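Local coordinates for protein 3-keto-5-aminohexanoate cleavage enzyme (Ralstonia eutropha, PDB 3C6C) that probably cleaves 3-keto-5-aminohexanoate or a related beta-keto acid with the help of a divalent metal ion held in a TIM barrel, at residues 140-145 with 305-310; 175-180 with 202-207. All blocks are in the same frame, centred on the assembly; numbering follows the deposited sequence.

Interaction 1. Residues 140-145 with 305-310. With EDO (1,2-ethanediol), chain E.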
loop_
_atom_site.group_PDB
_atom_site.type_symbol
_atom_site.label_atom_id
_atom_site.label_comp_id
_atom_site.label_asym_id
_atom_site.label_seq_id
_atom_site.Cartn_x
_atom_site.Cartn_y
_atom_site.Cartn_z
ATOM N N LEU A 140 37.360 -17.402 -0.110
ATOM C CA LEU A 140 36.504 -17.719 -1.256
ATOM C C LEU A 140 35.141 -18.321 -0.863
ATOM O O LEU A 140 34.778 -19.407 -1.304
ATOM C CB LEU A 140 37.241 -18.643 -2.229
ATOM C CG LEU A 140 38.454 -17.999 -2.928
ATOM C CD1 LEU A 140 39.161 -19.016 -3.806
ATOM C CD2 LEU A 140 38.018 -16.751 -3.735
ATOM N N PRO A 141 34.353 -17.597 -0.038
ATOM C CA PRO A 141 33.004 -18.036 0.279
ATOM C C PRO A 141 32.108 -17.925 -0.942
ATOM O O PRO A 141 32.452 -17.256 -1.913
ATOM C CB PRO A 141 32.545 -17.012 1.317
ATOM C CG PRO A 141 33.270 -15.785 0.944
ATOM C CD PRO A 141 34.627 -16.244 0.494
ATOM N N GLU A 142 30.949 -18.564 -0.904
ATOM C CA GLU A 142 30.022 -18.482 -2.055
ATOM C C GLU A 142 29.378 -17.108 -2.111
ATOM O O GLU A 142 29.067 -16.582 -3.169
ATOM C CB GLU A 142 28.949 -19.584 -2.030
ATOM C CG GLU A 142 29.548 -20.910 -2.487
ATOM C CD GLU A 142 28.700 -22.098 -2.135
ATOM O OE1 GLU A 142 28.635 -22.470 -0.938
ATOM O OE2 GLU A 142 28.148 -22.696 -3.087
ATOM N N ILE A 143 29.211 -16.542 -0.936
ATOM C CA ILE A 143 28.488 -15.267 -0.777
ATOM C C ILE A 143 29.262 -14.351 0.146
ATOM O O ILE A 143 29.971 -14.806 1.024
ATOM C CB ILE A 143 27.061 -15.499 -0.205
ATOM C CG1 ILE A 143 26.229 -16.406 -1.121
ATOM C CG2 ILE A 143 26.345 -14.184 0.072
ATOM C CD1 ILE A 143 24.921 -16.860 -0.493
ATOM N N ALA A 144 29.168 -13.055 -0.100
ATOM C CA ALA A 144 29.646 -12.038 0.874
ATOM C C ALA A 144 28.708 -10.846 0.898
ATOM O O ALA A 144 28.096 -10.503 -0.110
ATOM C CB ALA A 144 31.092 -11.595 0.579
ATOM N N SER A 145 28.580 -10.255 2.082
ATOM C CA SER A 145 27.656 -9.132 2.316
ATOM C C SER A 145 28.286 -7.782 2.007
ATOM O O SER A 145 29.397 -7.454 2.460
ATOM C CB SER A 145 27.156 -9.149 3.764
ATOM O OG SER A 145 26.519 -10.388 4.049
ATOM N N GLU A 305 19.639 -26.878 -2.121
ATOM C CA GLU A 305 18.423 -26.258 -2.664
ATOM C C GLU A 305 18.581 -24.744 -2.778
ATOM O O GLU A 305 18.143 -24.115 -3.761
ATOM C CB GLU A 305 17.182 -26.598 -1.815
ATOM C CG GLU A 305 16.737 -28.034 -2.007
ATOM C CD GLU A 305 15.704 -28.517 -1.013
ATOM O OE1 GLU A 305 15.517 -27.891 0.037
ATOM O OE2 GLU A 305 15.064 -29.547 -1.293
ATOM N N ALA A 306 19.208 -24.154 -1.759
ATOM C CA ALA A 306 19.448 -22.708 -1.749
ATOM C C ALA A 306 20.428 -22.341 -2.858
ATOM O O ALA A 306 20.273 -21.345 -3.560
ATOM C CB ALA A 306 19.988 -22.250 -0.388
ATOM N N ARG A 307 21.432 -23.190 -3.040
ATOM C CA ARG A 307 22.399 -22.965 -4.137
ATOM C C ARG A 307 21.666 -22.952 -5.471
ATOM O O ARG A 307 21.851 -22.058 -6.302
ATOM C CB ARG A 307 23.500 -24.029 -4.181
ATOM C CG ARG A 307 24.502 -23.924 -3.045
ATOM C CD ARG A 307 25.595 -24.987 -3.099
ATOM N NE ARG A 307 26.556 -24.767 -2.005
ATOM C CZ ARG A 307 26.654 -25.492 -0.896
ATOM N NH1 ARG A 307 25.909 -26.559 -0.692
ATOM N NH2 ARG A 307 27.534 -25.142 0.019
ATOM N N ASP A 308 20.784 -23.922 -5.656
ATOM C CA ASP A 308 20.017 -24.016 -6.914
ATOM C C ASP A 308 19.143 -22.768 -7.166
ATOM O O ASP A 308 19.079 -22.239 -8.299
ATOM C CB ASP A 308 19.153 -25.287 -6.941
ATOM C CG ASP A 308 19.978 -26.566 -7.031
ATOM O OD1 ASP A 308 21.193 -26.513 -7.397
ATOM O OD2 ASP A 308 19.397 -27.641 -6.734
ATOM N N ILE A 309 18.472 -22.310 -6.112
ATOM C CA ILE A 309 17.617 -21.115 -6.152
ATOM C C ILE A 309 18.452 -19.876 -6.549
ATOM O O ILE A 309 18.019 -19.037 -7.344
ATOM C CB ILE A 309 16.831 -20.917 -4.817
ATOM C CG1 ILE A 309 15.767 -22.006 -4.671
ATOM C CG2 ILE A 309 16.215 -19.514 -4.717
ATOM C CD1 ILE A 309 15.288 -22.240 -3.209
HETATM N N MSE A 310 19.687 -19.836 -6.076
HETATM C CA MSE A 310 20.552 -18.653 -6.227
HETATM C C MSE A 310 21.431 -18.749 -7.457
HETATM O O MSE A 310 22.170 -17.828 -7.789
HETATM C CB MSE A 310 21.431 -18.432 -4.980
HETATM C CG MSE A 310 20.619 -17.942 -3.787
HETATM SE SE MSE A 310 21.748 -17.493 -2.308
HETATM C CE MSE A 310 21.949 -19.086 -1.624
HETATM C C1 EDO E . 32.886 -19.293 -4.483
HETATM O O1 EDO E . 33.345 -20.623 -4.234
HETATM C C2 EDO E . 34.054 -18.333 -4.643
HETATM O O2 EDO E . 34.877 -18.742 -5.740
#
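Arg307 reaches out from helix 303-310 and grips the carboxylate of Glu142 side-on, with one nitrogen to each oxygen. NE gives the shorter bond, 2.8 Å to Glu142 OE2, and NH2 lies 3.0 Å from Glu142 OE1; both bonds are moderately bent, and both oxygens are met on their syn lone pairs. Carboxylate and guanidinium planes stand 20° apart, so the salt bridge is nearly flat and its two bonds together fix the rotation of both groups. Arg307 gets there with its chain extended from CG to NE, running out until it meets the Glu142 side chain at about a right angle. Its remaining terminal nitrogen, NH1, is shared by Asp97 and Asp304, so the buried guanidinium is surrounded by three acidic residues, which would probably keep it charged. Deeper in, Ile143 CD1 touches SE of the selenomethionine Met310 at 3.7 Å, with Met310 CE close by. Met310 is bent at its last torsion (chi3 -83°), which brings CE as well as SE up to the isoleucine. A 1,2-ethanediol molecule, probably from the crystallisation liquor, lies against Pro141 O. Helix 303-310 lies across the N-terminal end of the beta/alpha barrel, where Met310 meets Ile143 at the start of strand 143-147 and Ile25 of strand 23-29, while Val99 of strand 99-103 touches both Glu142 and Ile143.

Interaction 2. Residues 175-180 with 202-207. With EDO (1,2-ethanediol), chain E.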
loop_
_atom_site.group_PDB
_atom_site.type_symbol
_atom_site.label_atom_id
_atom_site.label_comp_id
_atom_site.label_asym_id
_atom_site.label_seq_id
_atom_site.Cartn_x
_atom_site.Cartn_y
_atom_site.Cartn_z
ATOM N N ARG A 175 35.265 -6.722 -7.920
ATOM C CA ARG A 175 36.166 -7.676 -7.276
ATOM C C ARG A 175 35.448 -8.990 -6.978
ATOM O O ARG A 175 36.002 -10.085 -7.171
ATOM C CB ARG A 175 36.829 -7.117 -6.005
ATOM C CG ARG A 175 37.959 -6.170 -6.300
ATOM C CD ARG A 175 39.078 -6.888 -7.107
ATOM N NE ARG A 175 39.889 -7.799 -6.286
ATOM C CZ ARG A 175 40.308 -8.990 -6.683
ATOM N NH1 ARG A 175 39.989 -9.459 -7.881
ATOM N NH2 ARG A 175 41.054 -9.718 -5.879
ATOM N N PHE A 176 34.203 -8.881 -6.530
ATOM C CA PHE A 176 33.418 -10.074 -6.196
ATOM C C PHE A 176 33.218 -10.894 -7.465
ATOM O O PHE A 176 33.308 -12.121 -7.449
ATOM C CB PHE A 176 32.021 -9.733 -5.629
ATOM C CG PHE A 176 32.001 -9.254 -4.171
ATOM C CD1 PHE A 176 33.012 -8.486 -3.608
ATOM C CD2 PHE A 176 30.891 -9.534 -3.393
ATOM C CE1 PHE A 176 32.932 -8.052 -2.276
ATOM C CE2 PHE A 176 30.807 -9.097 -2.084
ATOM C CZ PHE A 176 31.809 -8.340 -1.530
ATOM N N GLN A 177 32.952 -10.200 -8.568
ATOM C CA GLN A 177 32.716 -10.895 -9.848
ATOM C C GLN A 177 33.938 -11.688 -10.242
ATOM O O GLN A 177 33.868 -12.859 -10.601
ATOM C CB GLN A 177 32.427 -9.930 -10.989
ATOM C CG GLN A 177 31.029 -9.388 -10.984
ATOM C CD GLN A 177 30.816 -8.430 -12.136
ATOM O OE1 GLN A 177 31.483 -7.399 -12.227
ATOM N NE2 GLN A 177 29.888 -8.767 -13.024
ATOM N N GLU A 178 35.068 -11.011 -10.134
ATOM C CA GLU A 178 36.392 -11.593 -10.450
ATOM C C GLU A 178 36.714 -12.825 -9.603
ATOM O O GLU A 178 37.273 -13.808 -10.088
ATOM C CB GLU A 178 37.506 -10.541 -10.280
ATOM C CG GLU A 178 37.478 -9.493 -11.378
ATOM C CD GLU A 178 38.331 -8.265 -11.120
ATOM O OE1 GLU A 178 38.853 -8.087 -10.011
ATOM O OE2 GLU A 178 38.471 -7.456 -12.063
ATOM N N LEU A 179 36.337 -12.754 -8.340
ATOM C CA LEU A 179 36.626 -13.804 -7.345
ATOM C C LEU A 179 35.585 -14.917 -7.373
ATOM O O LEU A 179 35.740 -15.963 -6.736
ATOM C CB LEU A 179 36.662 -13.222 -5.918
ATOM C CG LEU A 179 37.890 -12.352 -5.574
ATOM C CD1 LEU A 179 37.641 -11.613 -4.256
ATOM C CD2 LEU A 179 39.192 -13.175 -5.545
ATOM N N GLY A 180 34.500 -14.660 -8.080
ATOM C CA GLY A 180 33.395 -15.635 -8.197
ATOM C C GLY A 180 32.494 -15.726 -6.977
ATOM O O GLY A 180 31.852 -16.740 -6.724
ATOM N N GLU A 202 24.794 -1.854 -14.910
ATOM C CA GLU A 202 26.191 -1.605 -15.293
ATOM C C GLU A 202 27.025 -2.867 -15.502
ATOM O O GLU A 202 28.234 -2.819 -15.736
ATOM C CB GLU A 202 26.857 -0.705 -14.255
ATOM C CG GLU A 202 26.259 0.676 -14.246
ATOM C CD GLU A 202 26.926 1.592 -13.251
ATOM O OE1 GLU A 202 27.939 1.162 -12.643
ATOM O OE2 GLU A 202 26.443 2.733 -13.058
ATOM N N GLY A 203 26.361 -3.998 -15.410
ATOM C CA GLY A 203 27.012 -5.284 -15.620
ATOM C C GLY A 203 27.911 -5.710 -14.481
ATOM O O GLY A 203 28.861 -6.438 -14.683
ATOM N N LEU A 204 27.587 -5.275 -13.270
ATOM C CA LEU A 204 28.461 -5.507 -12.118
ATOM C C LEU A 204 27.920 -6.560 -11.162
ATOM O O LEU A 204 28.548 -6.882 -10.159
ATOM C CB LEU A 204 28.730 -4.198 -11.377
ATOM C CG LEU A 204 29.669 -3.200 -12.049
ATOM C CD1 LEU A 204 29.680 -1.892 -11.298
ATOM C CD2 LEU A 204 31.062 -3.783 -12.120
ATOM N N ILE A 205 26.787 -7.133 -11.548
ATOM C CA ILE A 205 26.096 -8.172 -10.741
ATOM C C ILE A 205 25.744 -9.384 -11.595
ATOM O O ILE A 205 24.870 -9.342 -12.449
ATOM C CB ILE A 205 24.794 -7.629 -10.069
ATOM C CG1 ILE A 205 25.058 -6.366 -9.214
ATOM C CG2 ILE A 205 24.078 -8.731 -9.257
ATOM C CD1 ILE A 205 25.787 -6.580 -7.885
ATOM N N ASP A 206 26.453 -10.469 -11.338
ATOM C CA ASP A 206 26.269 -11.727 -12.061
ATOM C C ASP A 206 25.068 -12.568 -11.637
ATOM O O ASP A 206 24.667 -12.647 -10.474
ATOM C CB ASP A 206 27.512 -12.590 -11.938
ATOM C CG ASP A 206 28.731 -12.001 -12.666
ATOM O OD1 ASP A 206 28.604 -10.982 -13.398
ATOM O OD2 ASP A 206 29.812 -12.582 -12.484
ATOM N N GLY A 207 24.514 -13.235 -12.631
ATOM C CA GLY A 207 23.464 -14.219 -12.398
ATOM C C GLY A 207 22.250 -13.682 -11.672
ATOM O O GLY A 207 21.764 -12.564 -11.931
HETATM C C1 EDO E . 32.886 -19.293 -4.483
HETATM O O1 EDO E . 33.345 -20.623 -4.234
HETATM C C2 EDO E . 34.054 -18.333 -4.643
HETATM O O2 EDO E . 34.877 -18.742 -5.740
HETATM O O HOH W 1 31.290 -13.868 -10.659
#
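Most of this contact is one side chain, Gln177 in the last turn of helix 166-179, laid along the loop 202-207. CB lies 4.0 Å from Asp206 OD2, at the margin of the contact. CG stands beside the backbone N, and the extended chain beyond it runs between Leu204 O and the Asp206 carboxylate, with CG 3.6 Å from Leu204 O. The amide carbon CD passes closer still to that carbonyl oxygen. OE1 packs against the leucine itself, meeting Leu204 CA and Leu204 CD2. At the tip, NE2 spends its two hydrogens on two acceptors. One is Asp206 OD1 at 2.6 Å, a short bond that lies in the amide plane of Gln177 but meets the oxygen from above the carboxylate plane, 45° out of it. The other is Gly203 O at 3.0 Å, with an N-H...O angle of 152°. Together they fix the turn of the amide, whose plane is inclined 54° to the carboxylate. A water adds a second link, donating to Gln177 O and to Asp206 OD2, so both carboxylate oxygens are tied to the same residue.

Both helix ends close in Schellman motifs, at Gly180 and at Gly203, each with positive phi; Gly203, the acceptor for Gln177, closes helix 190-201. On the far side of helix 166-179, Arg175 NH1 bonds Glu178 OE1, and Arg175 NH2 pairs with Glu137. Leu204 packs on Ala173 and Arg174 as well as on Leu199, wedged between helices 166-179 and 190-201; Ile205 turns to Pro183 and Leu185, so the loop joins two neighbouring barrel helices over strand 182-187 just before strand 210-214 begins.

How the interactions relate
Interaction 1 lies across the N-terminal end of the TIM barrel and interaction 2 in its outer helical layer; their centres are about 13 Å apart, and the chain between the segments of interaction 1 contains the whole of interaction 2. They meet where strand 143-147 and the turn before it run against helix 166-179: Ala144 O lies 3.6 Å from Phe176 CE2, and Leu140 CD2 comes within 3.8 Å of Leu179 O. The ethanediol bridges them further, with O2 hydrogen-bonded to Leu179 O at 3.1 Å and O1 only weakly to Leu140 O. Interaction 1 is buried, with the Ile143 side chain about 11 Å from the nickel ion bound by His66, His68 and Glu269, whereas interaction 2 joins helix ends at the surface.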